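Local coordinates for O-methyltransferase (Burkholderia thailandensis, PDB 3MCZ), which probably catalyses S-adenosylmethionine-dependent O-methyl transfer as a member of the dimeric O-methyltransferase family, its own substrate not being established, at residues H78-A81 with L85-K88; Q118-D123 with D149-D154; L163-V168 with L194-R199; E268-A273 with A323-D328. All coordinates share one frame; numbering follows the deposited sequence.

Contact 1 of 4, residues H78-A81 with L85-K88; sequences HALA and LLTK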
loop_
_atom_site.group_PDB
_atom_site.type_symbol
_atom_site.label_atom_id
_atom_site.label_comp_id
_atom_site.label_asym_id
_atom_site.label_seq_id
_atom_site.Cartn_x
_atom_site.Cartn_y
_atom_site.Cartn_z
ATOM N N HIS A 78 -9.971 15.405 -7.761
ATOM C CA HIS A 78 -8.698 16.116 -7.639
ATOM C C HIS A 78 -7.537 15.211 -7.294
ATOM O O HIS A 78 -6.483 15.310 -7.897
ATOM C CB HIS A 78 -8.839 17.309 -6.667
ATOM C CG HIS A 78 -9.634 18.441 -7.234
ATOM N ND1 HIS A 78 -10.775 18.926 -6.635
ATOM C CD2 HIS A 78 -9.442 19.198 -8.340
ATOM C CE1 HIS A 78 -11.261 19.924 -7.354
ATOM N NE2 HIS A 78 -10.480 20.096 -8.405
ATOM N N ALA A 79 -7.717 14.283 -6.363
ATOM C CA ALA A 79 -6.658 13.348 -6.035
ATOM C C ALA A 79 -6.313 12.413 -7.206
ATOM O O ALA A 79 -5.123 12.112 -7.441
ATOM C CB ALA A 79 -7.037 12.511 -4.757
ATOM N N LEU A 80 -7.333 11.976 -7.950
ATOM C CA LEU A 80 -7.112 11.161 -9.152
ATOM C C LEU A 80 -6.382 11.928 -10.261
ATOM O O LEU A 80 -5.500 11.380 -10.933
ATOM C CB LEU A 80 -8.426 10.618 -9.672
ATOM C CG LEU A 80 -9.098 9.586 -8.760
ATOM C CD1 LEU A 80 -10.478 9.193 -9.315
ATOM C CD2 LEU A 80 -8.175 8.305 -8.613
ATOM N N ALA A 81 -6.699 13.207 -10.409
ATOM C CA ALA A 81 -6.000 14.056 -11.360
ATOM C C ALA A 81 -4.516 14.202 -10.973
ATOM O O ALA A 81 -3.592 14.041 -11.808
ATOM C CB ALA A 81 -6.687 15.414 -11.447
ATOM N N LEU A 85 -4.233 10.160 -13.337
ATOM C CA LEU A 85 -5.306 9.316 -13.849
ATOM C C LEU A 85 -6.394 10.100 -14.545
ATOM O O LEU A 85 -7.131 9.532 -15.355
ATOM C CB LEU A 85 -5.888 8.460 -12.726
ATOM C CG LEU A 85 -4.871 7.501 -12.097
ATOM C CD1 LEU A 85 -5.485 6.626 -10.956
ATOM C CD2 LEU A 85 -4.204 6.640 -13.165
ATOM N N LEU A 86 -6.488 11.399 -14.243
ATOM C CA LEU A 86 -7.433 12.295 -14.872
ATOM C C LEU A 86 -6.752 13.597 -15.240
ATOM O O LEU A 86 -5.701 13.936 -14.694
ATOM C CB LEU A 86 -8.592 12.606 -13.933
ATOM C CG LEU A 86 -9.491 11.442 -13.506
ATOM C CD1 LEU A 86 -10.463 11.907 -12.446
ATOM C CD2 LEU A 86 -10.216 10.873 -14.705
ATOM N N THR A 87 -7.358 14.295 -16.192
ATOM C CA THR A 87 -6.929 15.623 -16.603
ATOM C C THR A 87 -8.078 16.550 -16.279
ATOM O O THR A 87 -9.218 16.308 -16.711
ATOM C CB THR A 87 -6.616 15.681 -18.138
ATOM O OG1 THR A 87 -5.403 14.972 -18.408
ATOM C CG2 THR A 87 -6.445 17.096 -18.642
ATOM N N LYS A 88 -7.796 17.600 -15.507
ATOM C CA LYS A 88 -8.804 18.624 -15.221
ATOM C C LYS A 88 -8.719 19.724 -16.281
ATOM O O LYS A 88 -7.684 20.379 -16.393
ATOM C CB LYS A 88 -8.584 19.229 -13.818
ATOM C CG LYS A 88 -9.765 20.063 -13.313
ATOM C CD LYS A 88 -9.412 20.786 -12.033
ATOM C CE LYS A 88 -10.547 21.661 -11.557
ATOM N NZ LYS A 88 -10.144 22.350 -10.297
HETATM O O HOH W 1 -3.311 14.370 -14.842
#

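Contact 2 of 4, residues Q118-D123 with D149-D154; sequences QYLQWD and DTRARD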
loop_
_atom_site.group_PDB
_atom_site.type_symbol
_atom_site.label_atom_id
_atom_site.label_comp_id
_atom_site.label_asym_id
_atom_site.label_seq_id
_atom_site.Cartn_x
_atom_site.Cartn_y
_atom_site.Cartn_z
ATOM N N GLN A 118 -5.850 -8.168 -6.752
ATOM C CA GLN A 118 -5.080 -7.490 -5.706
ATOM C C GLN A 118 -5.979 -6.934 -4.587
ATOM O O GLN A 118 -5.714 -7.159 -3.417
ATOM C CB GLN A 118 -4.199 -6.418 -6.305
ATOM C CG GLN A 118 -3.044 -6.970 -7.167
ATOM C CD GLN A 118 -2.407 -5.919 -8.050
ATOM O OE1 GLN A 118 -3.080 -4.992 -8.521
ATOM N NE2 GLN A 118 -1.115 -6.088 -8.337
ATOM N N TYR A 119 -7.042 -6.220 -4.906
ATOM C CA TYR A 119 -7.861 -5.714 -3.804
ATOM C C TYR A 119 -8.604 -6.768 -3.037
ATOM O O TYR A 119 -8.895 -6.587 -1.869
ATOM C CB TYR A 119 -8.744 -4.543 -4.188
ATOM C CG TYR A 119 -9.904 -4.726 -5.088
ATOM C CD1 TYR A 119 -11.004 -5.480 -4.719
ATOM C CD2 TYR A 119 -9.971 -3.998 -6.286
ATOM C CE1 TYR A 119 -12.097 -5.568 -5.552
ATOM C CE2 TYR A 119 -11.066 -4.083 -7.127
ATOM C CZ TYR A 119 -12.119 -4.874 -6.760
ATOM O OH TYR A 119 -13.217 -4.966 -7.603
ATOM N N LEU A 120 -8.845 -7.914 -3.661
ATOM C CA LEU A 120 -9.458 -9.030 -2.927
ATOM C C LEU A 120 -8.547 -9.661 -1.844
ATOM O O LEU A 120 -9.036 -10.477 -1.033
ATOM C CB LEU A 120 -9.942 -10.106 -3.925
ATOM C CG LEU A 120 -11.167 -9.660 -4.753
ATOM C CD1 LEU A 120 -11.538 -10.704 -5.834
ATOM C CD2 LEU A 120 -12.359 -9.368 -3.790
ATOM N N GLN A 121 -7.249 -9.324 -1.817
ATOM C CA GLN A 121 -6.373 -9.835 -0.741
ATOM C C GLN A 121 -6.179 -8.837 0.411
ATOM O O GLN A 121 -5.415 -9.106 1.346
ATOM C CB GLN A 121 -4.987 -10.268 -1.277
ATOM C CG GLN A 121 -5.000 -10.963 -2.637
ATOM C CD GLN A 121 -6.055 -12.058 -2.747
ATOM O OE1 GLN A 121 -6.258 -12.836 -1.811
ATOM N NE2 GLN A 121 -6.730 -12.127 -3.903
ATOM N N TRP A 122 -6.904 -7.712 0.377
ATOM C CA TRP A 122 -6.690 -6.635 1.345
ATOM C C TRP A 122 -6.798 -7.080 2.794
ATOM O O TRP A 122 -6.006 -6.674 3.654
ATOM C CB TRP A 122 -7.717 -5.529 1.121
ATOM C CG TRP A 122 -7.474 -4.256 1.898
ATOM C CD1 TRP A 122 -8.047 -3.877 3.078
ATOM C CD2 TRP A 122 -6.647 -3.169 1.489
ATOM N NE1 TRP A 122 -7.603 -2.633 3.435
ATOM C CE2 TRP A 122 -6.748 -2.169 2.483
ATOM C CE3 TRP A 122 -5.861 -2.925 0.369
ATOM C CZ2 TRP A 122 -6.079 -0.960 2.392
ATOM C CZ3 TRP A 122 -5.162 -1.712 0.295
ATOM C CH2 TRP A 122 -5.291 -0.753 1.291
ATOM N N ASP A 123 -7.823 -7.862 3.076
ATOM C CA ASP A 123 -8.060 -8.333 4.433
ATOM C C ASP A 123 -7.143 -9.478 4.873
ATOM O O ASP A 123 -7.102 -9.819 6.057
ATOM C CB ASP A 123 -9.532 -8.767 4.608
ATOM C CG ASP A 123 -10.521 -7.655 4.301
ATOM O OD1 ASP A 123 -10.110 -6.464 4.366
ATOM O OD2 ASP A 123 -11.716 -7.971 4.032
ATOM N N ASP A 149 -15.503 -18.879 -4.055
ATOM C CA ASP A 149 -15.324 -17.465 -4.434
ATOM C C ASP A 149 -14.931 -17.445 -5.919
ATOM O O ASP A 149 -13.730 -17.382 -6.282
ATOM C CB ASP A 149 -14.293 -16.768 -3.532
ATOM C CG ASP A 149 -14.298 -15.263 -3.669
ATOM O OD1 ASP A 149 -14.831 -14.714 -4.661
ATOM O OD2 ASP A 149 -13.751 -14.601 -2.761
ATOM N N THR A 150 -15.955 -17.573 -6.761
ATOM C CA THR A 150 -15.778 -17.577 -8.222
ATOM C C THR A 150 -15.133 -16.285 -8.700
ATOM O O THR A 150 -14.282 -16.312 -9.588
ATOM C CB THR A 150 -17.109 -17.787 -8.961
ATOM O OG1 THR A 150 -17.673 -19.030 -8.534
ATOM C CG2 THR A 150 -16.895 -17.852 -10.485
ATOM N N ARG A 151 -15.522 -15.173 -8.088
ATOM C CA ARG A 151 -14.960 -13.867 -8.388
ATOM C C ARG A 151 -13.439 -13.869 -8.176
ATOM O O ARG A 151 -12.685 -13.430 -9.047
ATOM C CB ARG A 151 -15.618 -12.781 -7.507
ATOM C CG ARG A 151 -15.224 -11.360 -7.824
ATOM C CD ARG A 151 -15.620 -10.364 -6.713
ATOM N NE ARG A 151 -15.182 -8.996 -7.025
ATOM C CZ ARG A 151 -15.640 -7.891 -6.428
ATOM N NH1 ARG A 151 -16.542 -7.975 -5.445
ATOM N NH2 ARG A 151 -15.188 -6.688 -6.809
ATOM N N ALA A 152 -12.990 -14.358 -7.023
ATOM C CA ALA A 152 -11.568 -14.338 -6.710
ATOM C C ALA A 152 -10.799 -15.364 -7.567
ATOM O O ALA A 152 -9.654 -15.104 -7.960
ATOM C CB ALA A 152 -11.340 -14.572 -5.202
ATOM N N ARG A 153 -11.416 -16.517 -7.829
ATOM C CA ARG A 153 -10.808 -17.538 -8.690
ATOM C C ARG A 153 -10.610 -16.986 -10.103
ATOM O O ARG A 153 -9.522 -17.087 -10.671
ATOM C CB ARG A 153 -11.675 -18.808 -8.754
ATOM C CG ARG A 153 -11.093 -19.913 -9.639
ATOM C CD ARG A 153 -12.162 -20.924 -10.042
ATOM N NE ARG A 153 -13.072 -20.391 -11.057
ATOM C CZ ARG A 153 -14.075 -21.085 -11.588
ATOM N NH1 ARG A 153 -14.301 -22.331 -11.187
ATOM N NH2 ARG A 153 -14.856 -20.529 -12.504
ATOM N N ASP A 154 -11.659 -16.386 -10.658
ATOM C CA ASP A 154 -11.618 -15.847 -12.022
ATOM C C ASP A 154 -10.682 -14.623 -12.168
ATOM O O ASP A 154 -9.965 -14.499 -13.171
ATOM C CB ASP A 154 -13.024 -15.497 -12.495
ATOM C CG ASP A 154 -13.904 -16.722 -12.694
ATOM O OD1 ASP A 154 -13.417 -17.880 -12.572
ATOM O OD2 ASP A 154 -15.103 -16.510 -12.980
HETATM O O HOH W 2 -8.170 -13.483 -6.286
#

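Contact 3 of 4, residues L163-V168 with L194-R199; sequences LSQPMV and LAQVLR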
loop_
_atom_site.group_PDB
_atom_site.type_symbol
_atom_site.label_atom_id
_atom_site.label_comp_id
_atom_site.label_asym_id
_atom_site.label_seq_id
_atom_site.Cartn_x
_atom_site.Cartn_y
_atom_site.Cartn_z
ATOM N N LEU A 163 -0.567 -11.235 -16.817
ATOM C CA LEU A 163 0.771 -11.022 -16.269
ATOM C C LEU A 163 1.806 -11.986 -16.867
ATOM O O LEU A 163 2.986 -11.651 -16.945
ATOM C CB LEU A 163 0.752 -11.094 -14.721
ATOM C CG LEU A 163 0.064 -9.915 -14.005
ATOM C CD1 LEU A 163 -0.119 -10.190 -12.515
ATOM C CD2 LEU A 163 0.833 -8.593 -14.211
ATOM N N SER A 164 1.356 -13.160 -17.316
ATOM C CA SER A 164 2.248 -14.156 -17.865
ATOM C C SER A 164 2.632 -13.941 -19.334
ATOM O O SER A 164 3.550 -14.595 -19.806
ATOM C CB SER A 164 1.646 -15.550 -17.683
ATOM O OG SER A 164 1.538 -15.802 -16.290
ATOM N N GLN A 165 1.968 -13.033 -20.047
ATOM C CA GLN A 165 2.159 -12.940 -21.514
ATOM C C GLN A 165 3.599 -12.761 -21.999
ATOM O O GLN A 165 3.985 -13.338 -23.028
ATOM C CB GLN A 165 1.291 -11.841 -22.145
ATOM C CG GLN A 165 1.199 -11.908 -23.670
ATOM C CD GLN A 165 0.597 -13.213 -24.163
ATOM O OE1 GLN A 165 -0.403 -13.685 -23.616
ATOM N NE2 GLN A 165 1.211 -13.816 -25.183
ATOM N N PRO A 166 4.386 -11.924 -21.317
ATOM C CA PRO A 166 5.769 -11.773 -21.812
ATOM C C PRO A 166 6.511 -13.079 -21.836
ATOM O O PRO A 166 7.207 -13.349 -22.785
ATOM C CB PRO A 166 6.411 -10.819 -20.809
ATOM C CG PRO A 166 5.261 -10.018 -20.256
ATOM C CD PRO A 166 4.061 -10.945 -20.263
HETATM N N MSE A 167 6.340 -13.902 -20.801
HETATM C CA MSE A 167 7.055 -15.159 -20.771
HETATM C C MSE A 167 6.457 -16.188 -21.700
HETATM O O MSE A 167 7.183 -16.986 -22.238
HETATM C CB MSE A 167 7.158 -15.707 -19.380
HETATM C CG MSE A 167 8.275 -15.063 -18.686
HETATM SE SE MSE A 167 7.851 -15.056 -16.891
HETATM C CE MSE A 167 5.929 -14.730 -17.003
ATOM N N VAL A 168 5.138 -16.136 -21.907
ATOM C CA VAL A 168 4.465 -17.005 -22.896
ATOM C C VAL A 168 5.097 -16.879 -24.279
ATOM O O VAL A 168 5.366 -17.873 -24.954
ATOM C CB VAL A 168 2.957 -16.705 -22.996
ATOM C CG1 VAL A 168 2.365 -17.513 -24.102
ATOM C CG2 VAL A 168 2.252 -17.019 -21.630
ATOM N N LEU A 194 0.651 -23.449 -23.105
ATOM C CA LEU A 194 0.442 -24.572 -24.020
ATOM C C LEU A 194 -0.264 -24.149 -25.293
ATOM O O LEU A 194 0.145 -24.533 -26.383
ATOM C CB LEU A 194 -0.343 -25.670 -23.337
ATOM C CG LEU A 194 -0.555 -26.899 -24.222
ATOM C CD1 LEU A 194 0.804 -27.547 -24.554
ATOM C CD2 LEU A 194 -1.455 -27.882 -23.553
ATOM N N ALA A 195 -1.324 -23.347 -25.150
ATOM C CA ALA A 195 -2.099 -22.902 -26.277
ATOM C C ALA A 195 -1.236 -22.108 -27.256
ATOM O O ALA A 195 -1.320 -22.313 -28.469
ATOM C CB ALA A 195 -3.312 -22.061 -25.801
ATOM N N GLN A 196 -0.404 -21.199 -26.746
ATOM C CA GLN A 196 0.399 -20.361 -27.618
ATOM C C GLN A 196 1.486 -21.188 -28.298
ATOM O O GLN A 196 1.837 -20.925 -29.444
ATOM C CB GLN A 196 1.009 -19.192 -26.846
ATOM C CG GLN A 196 0.050 -18.044 -26.637
ATOM C CD GLN A 196 0.222 -16.960 -27.678
ATOM O OE1 GLN A 196 0.776 -15.897 -27.393
ATOM N NE2 GLN A 196 -0.233 -17.225 -28.891
ATOM N N VAL A 197 2.009 -22.171 -27.582
ATOM C CA VAL A 197 3.005 -23.101 -28.115
ATOM C C VAL A 197 2.353 -23.900 -29.269
ATOM O O VAL A 197 2.911 -23.975 -30.340
ATOM C CB VAL A 197 3.534 -24.075 -27.023
ATOM C CG1 VAL A 197 4.361 -25.209 -27.657
ATOM C CG2 VAL A 197 4.419 -23.313 -25.958
ATOM N N LEU A 198 1.156 -24.452 -29.055
ATOM C CA LEU A 198 0.488 -25.228 -30.116
ATOM C C LEU A 198 0.149 -24.368 -31.345
ATOM O O LEU A 198 0.261 -24.840 -32.466
ATOM C CB LEU A 198 -0.743 -25.964 -29.578
ATOM C CG LEU A 198 -0.525 -27.405 -29.053
ATOM C CD1 LEU A 198 0.765 -27.519 -28.234
ATOM C CD2 LEU A 198 -1.742 -27.928 -28.266
ATOM N N ARG A 199 -0.210 -23.105 -31.150
ATOM C CA ARG A 199 -0.591 -22.232 -32.267
ATOM C C ARG A 199 0.546 -22.065 -33.239
ATOM O O ARG A 199 0.359 -22.095 -34.455
ATOM C CB ARG A 199 -0.970 -20.840 -31.765
ATOM C CG ARG A 199 -2.381 -20.751 -31.176
ATOM C CD ARG A 199 -3.226 -19.675 -31.867
ATOM N NE ARG A 199 -3.313 -18.449 -31.066
ATOM C CZ ARG A 199 -2.490 -17.400 -31.161
ATOM N NH1 ARG A 199 -2.693 -16.352 -30.364
ATOM N NH2 ARG A 199 -1.481 -17.372 -32.046
#

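Contact 4 of 4, residues E268-A273 with A323-D328; sequences EVIGHA and AGVVRD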
loop_
_atom_site.group_PDB
_atom_site.type_symbol
_atom_site.label_atom_id
_atom_site.label_comp_id
_atom_site.label_asym_id
_atom_site.label_seq_id
_atom_site.Cartn_x
_atom_site.Cartn_y
_atom_site.Cartn_z
ATOM N N GLU A 268 9.776 -33.990 -5.267
ATOM C CA GLU A 268 9.008 -35.092 -5.817
ATOM C C GLU A 268 8.326 -34.769 -7.138
ATOM O O GLU A 268 8.295 -35.622 -8.026
ATOM C CB GLU A 268 7.965 -35.564 -4.807
ATOM C CG GLU A 268 8.641 -36.267 -3.637
ATOM C CD GLU A 268 7.743 -36.470 -2.439
ATOM O OE1 GLU A 268 6.704 -35.773 -2.303
ATOM O OE2 GLU A 268 8.125 -37.316 -1.599
ATOM N N VAL A 269 7.794 -33.557 -7.261
ATOM C CA VAL A 269 7.102 -33.113 -8.479
ATOM C C VAL A 269 8.085 -33.023 -9.635
ATOM O O VAL A 269 7.770 -33.412 -10.735
ATOM C CB VAL A 269 6.439 -31.772 -8.280
ATOM C CG1 VAL A 269 5.953 -31.160 -9.643
ATOM C CG2 VAL A 269 5.247 -31.944 -7.318
ATOM N N ILE A 270 9.261 -32.485 -9.367
ATOM C CA ILE A 270 10.302 -32.346 -10.385
ATOM C C ILE A 270 10.720 -33.729 -10.864
ATOM O O ILE A 270 10.826 -33.968 -12.061
ATOM C CB ILE A 270 11.510 -31.560 -9.863
ATOM C CG1 ILE A 270 11.129 -30.102 -9.637
ATOM C CG2 ILE A 270 12.672 -31.634 -10.858
ATOM C CD1 ILE A 270 12.126 -29.332 -8.792
ATOM N N GLY A 271 10.943 -34.659 -9.936
ATOM C CA GLY A 271 11.248 -36.023 -10.323
ATOM C C GLY A 271 10.208 -36.726 -11.190
ATOM O O GLY A 271 10.542 -37.395 -12.170
ATOM N N HIS A 272 8.948 -36.587 -10.812
ATOM C CA HIS A 272 7.866 -37.186 -11.565
ATOM C C HIS A 272 7.806 -36.563 -12.963
ATOM O O HIS A 272 7.610 -37.271 -13.963
ATOM C CB HIS A 272 6.542 -36.930 -10.867
ATOM C CG HIS A 272 6.405 -37.624 -9.547
ATOM N ND1 HIS A 272 5.591 -37.147 -8.542
ATOM C CD2 HIS A 272 6.978 -38.747 -9.067
ATOM C CE1 HIS A 272 5.673 -37.947 -7.494
ATOM N NE2 HIS A 272 6.523 -38.915 -7.782
ATOM N N ALA A 273 7.950 -35.248 -13.010
ATOM C CA ALA A 273 7.913 -34.503 -14.261
ATOM C C ALA A 273 9.005 -34.972 -15.192
ATOM O O ALA A 273 8.767 -35.216 -16.386
ATOM C CB ALA A 273 8.058 -32.994 -14.021
ATOM N N ALA A 323 17.584 -26.212 -10.126
ATOM C CA ALA A 323 18.437 -26.731 -11.159
ATOM C C ALA A 323 19.157 -27.993 -10.716
ATOM O O ALA A 323 19.283 -28.944 -11.508
ATOM C CB ALA A 323 19.435 -25.649 -11.657
ATOM N N GLY A 324 19.612 -28.042 -9.458
ATOM C CA GLY A 324 20.277 -29.240 -8.924
ATOM C C GLY A 324 19.337 -30.432 -8.868
ATOM O O GLY A 324 19.750 -31.551 -9.171
ATOM N N VAL A 325 18.062 -30.195 -8.543
ATOM C CA VAL A 325 17.082 -31.290 -8.535
ATOM C C VAL A 325 16.878 -31.893 -9.940
ATOM O O VAL A 325 16.850 -33.117 -10.131
ATOM C CB VAL A 325 15.740 -30.869 -7.939
ATOM C CG1 VAL A 325 14.783 -32.061 -7.996
ATOM C CG2 VAL A 325 15.917 -30.369 -6.482
ATOM N N VAL A 326 16.816 -31.028 -10.944
ATOM C CA VAL A 326 16.706 -31.477 -12.333
ATOM C C VAL A 326 17.930 -32.313 -12.747
ATOM O O VAL A 326 17.777 -33.384 -13.370
ATOM C CB VAL A 326 16.467 -30.255 -13.280
ATOM C CG1 VAL A 326 16.403 -30.682 -14.763
ATOM C CG2 VAL A 326 15.179 -29.529 -12.881
ATOM N N ARG A 327 19.126 -31.846 -12.385
ATOM C CA ARG A 327 20.346 -32.641 -12.609
ATOM C C ARG A 327 20.304 -33.983 -11.885
ATOM O O ARG A 327 20.612 -35.000 -12.482
ATOM C CB ARG A 327 21.608 -31.892 -12.179
ATOM C CG ARG A 327 21.914 -30.765 -13.059
ATOM C CD ARG A 327 23.339 -30.220 -12.846
ATOM N NE ARG A 327 23.369 -28.890 -13.455
ATOM C CZ ARG A 327 23.104 -27.753 -12.824
ATOM N NH1 ARG A 327 22.894 -27.722 -11.512
ATOM N NH2 ARG A 327 23.102 -26.629 -13.525
ATOM N N ASP A 328 19.849 -33.977 -10.630
ATOM C CA ASP A 328 19.718 -35.211 -9.843
ATOM C C ASP A 328 18.792 -36.194 -10.549
ATOM O O ASP A 328 18.973 -37.391 -10.401
ATOM C CB ASP A 328 19.193 -34.970 -8.408
ATOM C CG ASP A 328 20.203 -34.270 -7.492
ATOM O OD1 ASP A 328 21.410 -34.187 -7.818
ATOM O OD2 ASP A 328 19.762 -33.750 -6.441
#

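Contact 1 of 4, residues H78-A81 with L85-K88
Leu80 and Leu86 meet at the corner where helix 70-82 gives way to strand 86-89, the helix-to-wing junction of a winged-helix dimerisation domain. The CB of Leu86 points toward the helix, and its CD1 reaches CB of Leu80 at 3.7 Å and lies a little farther from that residue's CD1. The two leucine chains cross obliquely. On the other branch, CD2 of Leu80 touches CD1 of Leu85 at 3.9 Å, so one methyl of Leu80 faces Leu86 of the strand and the other faces Leu85, just before it. Behind these side chains the backbone holds the corner shut. Leu85 N donates to Leu80 O at 3.0 Å, a bond with an N-H...O angle of 151°, and the same oxygen takes a weak second bond from Leu86 N. Ala81 offers little bulk, and its CA comes to 3.3 Å from Leu86 O in a CA-H...O contact. Leu85 and Leu80 also pack on helices 35-46 and 49-52. One turn back, CG of His78 stands anti to its carbonyl carbon (chi1 -72°), which swings the ring toward the strand; Phe93 meets this ring edge-to-face. Lys88 is fully extended, and its ammonium also donates to Asp293 O of the second subunit. NE2 of His78 acts as acceptor, which suggests a neutral imidazole: Lys88 NZ reaches His78 NE2 at 3.0 Å, only 13° out of the ring plane.

Contact 2 of 4, residues Q118-D123 with D149-D154
Leu120 pushes one methyl against the first turn of helix 150-172: its CD1 rests 3.7 Å from Ala152 CA and 3.9 Å from Ala152 CB. Its other methyl, CD2, sits over one face of the Arg151 guanidinium, 4.3 Å above the plane and set off-centre. Arg151, extended from CG to NE, passes this leucine to bring NH2 within 2.7 Å of Tyr119 OH. That bond is weak, with an N-H...O angle of 120°. The nitrogen comes in at the edge of the phenol ring, and the ring and guanidinium planes stand almost perpendicular, 88° apart. Tyr119 reaches this position with CG lodged between the backbone N and the carbonyl carbon (chi1 70°). The arginine's firmer polar partner is Glu116, whose OE2 forms a salt bridge with NE.

Farther out, a type I turn from Tyr119 to Trp122 presents Leu120, while Asp149 N-caps the opposing helix: its OD1 accepts from Ala152 N at 3.0 Å. Arg145 links the two sides, pairing through NE with Asp149 OD2 and donating through NH2 to Leu120 O. A water adds a looser link, donating to Ala152 O and taking a weak bond from Gln121 NE2. At the end of the turn, Trp122 stacks on Trp122 of the second subunit. The contact thus lies beside the dimer interface and joins it to helix 150-172 of the methyltransferase domain. With Glu116 at NE and an apolar methyl over one face, the Arg151 guanidinium is probably held by charge first, the tyrosine hydroxyl serving as a secondary acceptor.

Contact 3 of 4, residues L163-V168 with L194-R199
Helix 150-172 is kinked at Pro166, whose N has no hydrogen to give, while the N of Met167 (a selenomethionine) makes only a weak bond, to Ser164 O; just beyond, it draws near helix 192-200, with the CA atoms of Val168 and Gln196 7.1 Å apart. The second helix follows strand 182-186 in the Rossmann-like methyltransferase domain, after a glycine-rich loop of the kind that binds S-adenosylmethionine in this superfamily. Gln196 was modelled in two conformations, so its side-chain contacts, the amide bond above all, are doubtful to that extent. In one of them Val168 meets its aliphatic part: CG1, anti to the backbone N, lies 3.5 Å from both CB and CG of Gln196, and the two side chains cross at about a right angle. Tyr193 and Thr192 also pack on Val168, widening the join between the helices.

Beside this apolar contact the two amides meet. Gln165 folds at chi2 (60°) and turns its NE2 toward Gln196, although its strongest polar partner is Asp169 OD1, one turn on in the same helix. The amide planes lie 57° apart, and Gln165 NE2 donates to Gln196 OE1 at 3.1 Å with an N-H...O angle of 141°.

Contact 4 of 4, residues E268-A273 with A323-D328
Ile270 has CG1 anti to its carbonyl carbon (chi1 -69°), which leaves CG2 anti to the backbone N; Val325 likewise sets CG1 anti to its own N (chi1 179°), and the two methyls so placed touch. This is helix-to-helix packing in the Rossmann-like methyltransferase domain, where helices 263-275 and 319-328 lie next to each other against the central sheet.

Ile270 does all the work on its side. Its CG2 lies 3.6 Å from Val325 CG1, and the end of its longer branch closes round the same methyl, CD1 standing 3.9 Å from Val325 CG1. Val325 CG1 is therefore straddled by the two arms of the isoleucine, with Ile270 CB only slightly farther away than CG2, at 3.8 Å. The isoleucine crosses each valine at about a right angle. No hydrogen bond links the two segments, so the fit depends on branched aliphatic groups alone, and all three touching residues are buried.

The neighbours show where this joint sits. Val326 packs on Ile285 of strand 281-288 and on Val333 of strand 332-338, while Val269 and Ala273 settle on Leu254 of strand 251-255. Leu258 adds a further apolar surface beside Ile270. Asp328 OD2 and Arg267 NH1 form no more than a long, weak ion pair. The packing of Val326, Val269 and Ala273 seats both helices on the sheet, and Ile270 fills the seam between them. Its CG2 serves both valines: besides Val325 it meets Val326, whose CG2 lies 3.8 Å away.

In the fold
From the N terminus, contact 1 closes first, a tight turn of three residues that joins helix to wing in the dimerisation domain. Contact 2 then closes a loop of 25 residues, bringing the 118-123 segment to the start of helix 150-172; like contact 1, it also touches the second subunit. Contact 3 uses a later part of that same long helix, its centre about 24 Å from that of contact 2, and ties it to helix 192-200, closing another loop of 25 residues. Contact 4 spans the longest loop, 49 residues, and joins two helices over the later strands of the sheet. All four run in series, none nesting or crossing. The centres of contacts 1 and 4 are about 51 Å apart.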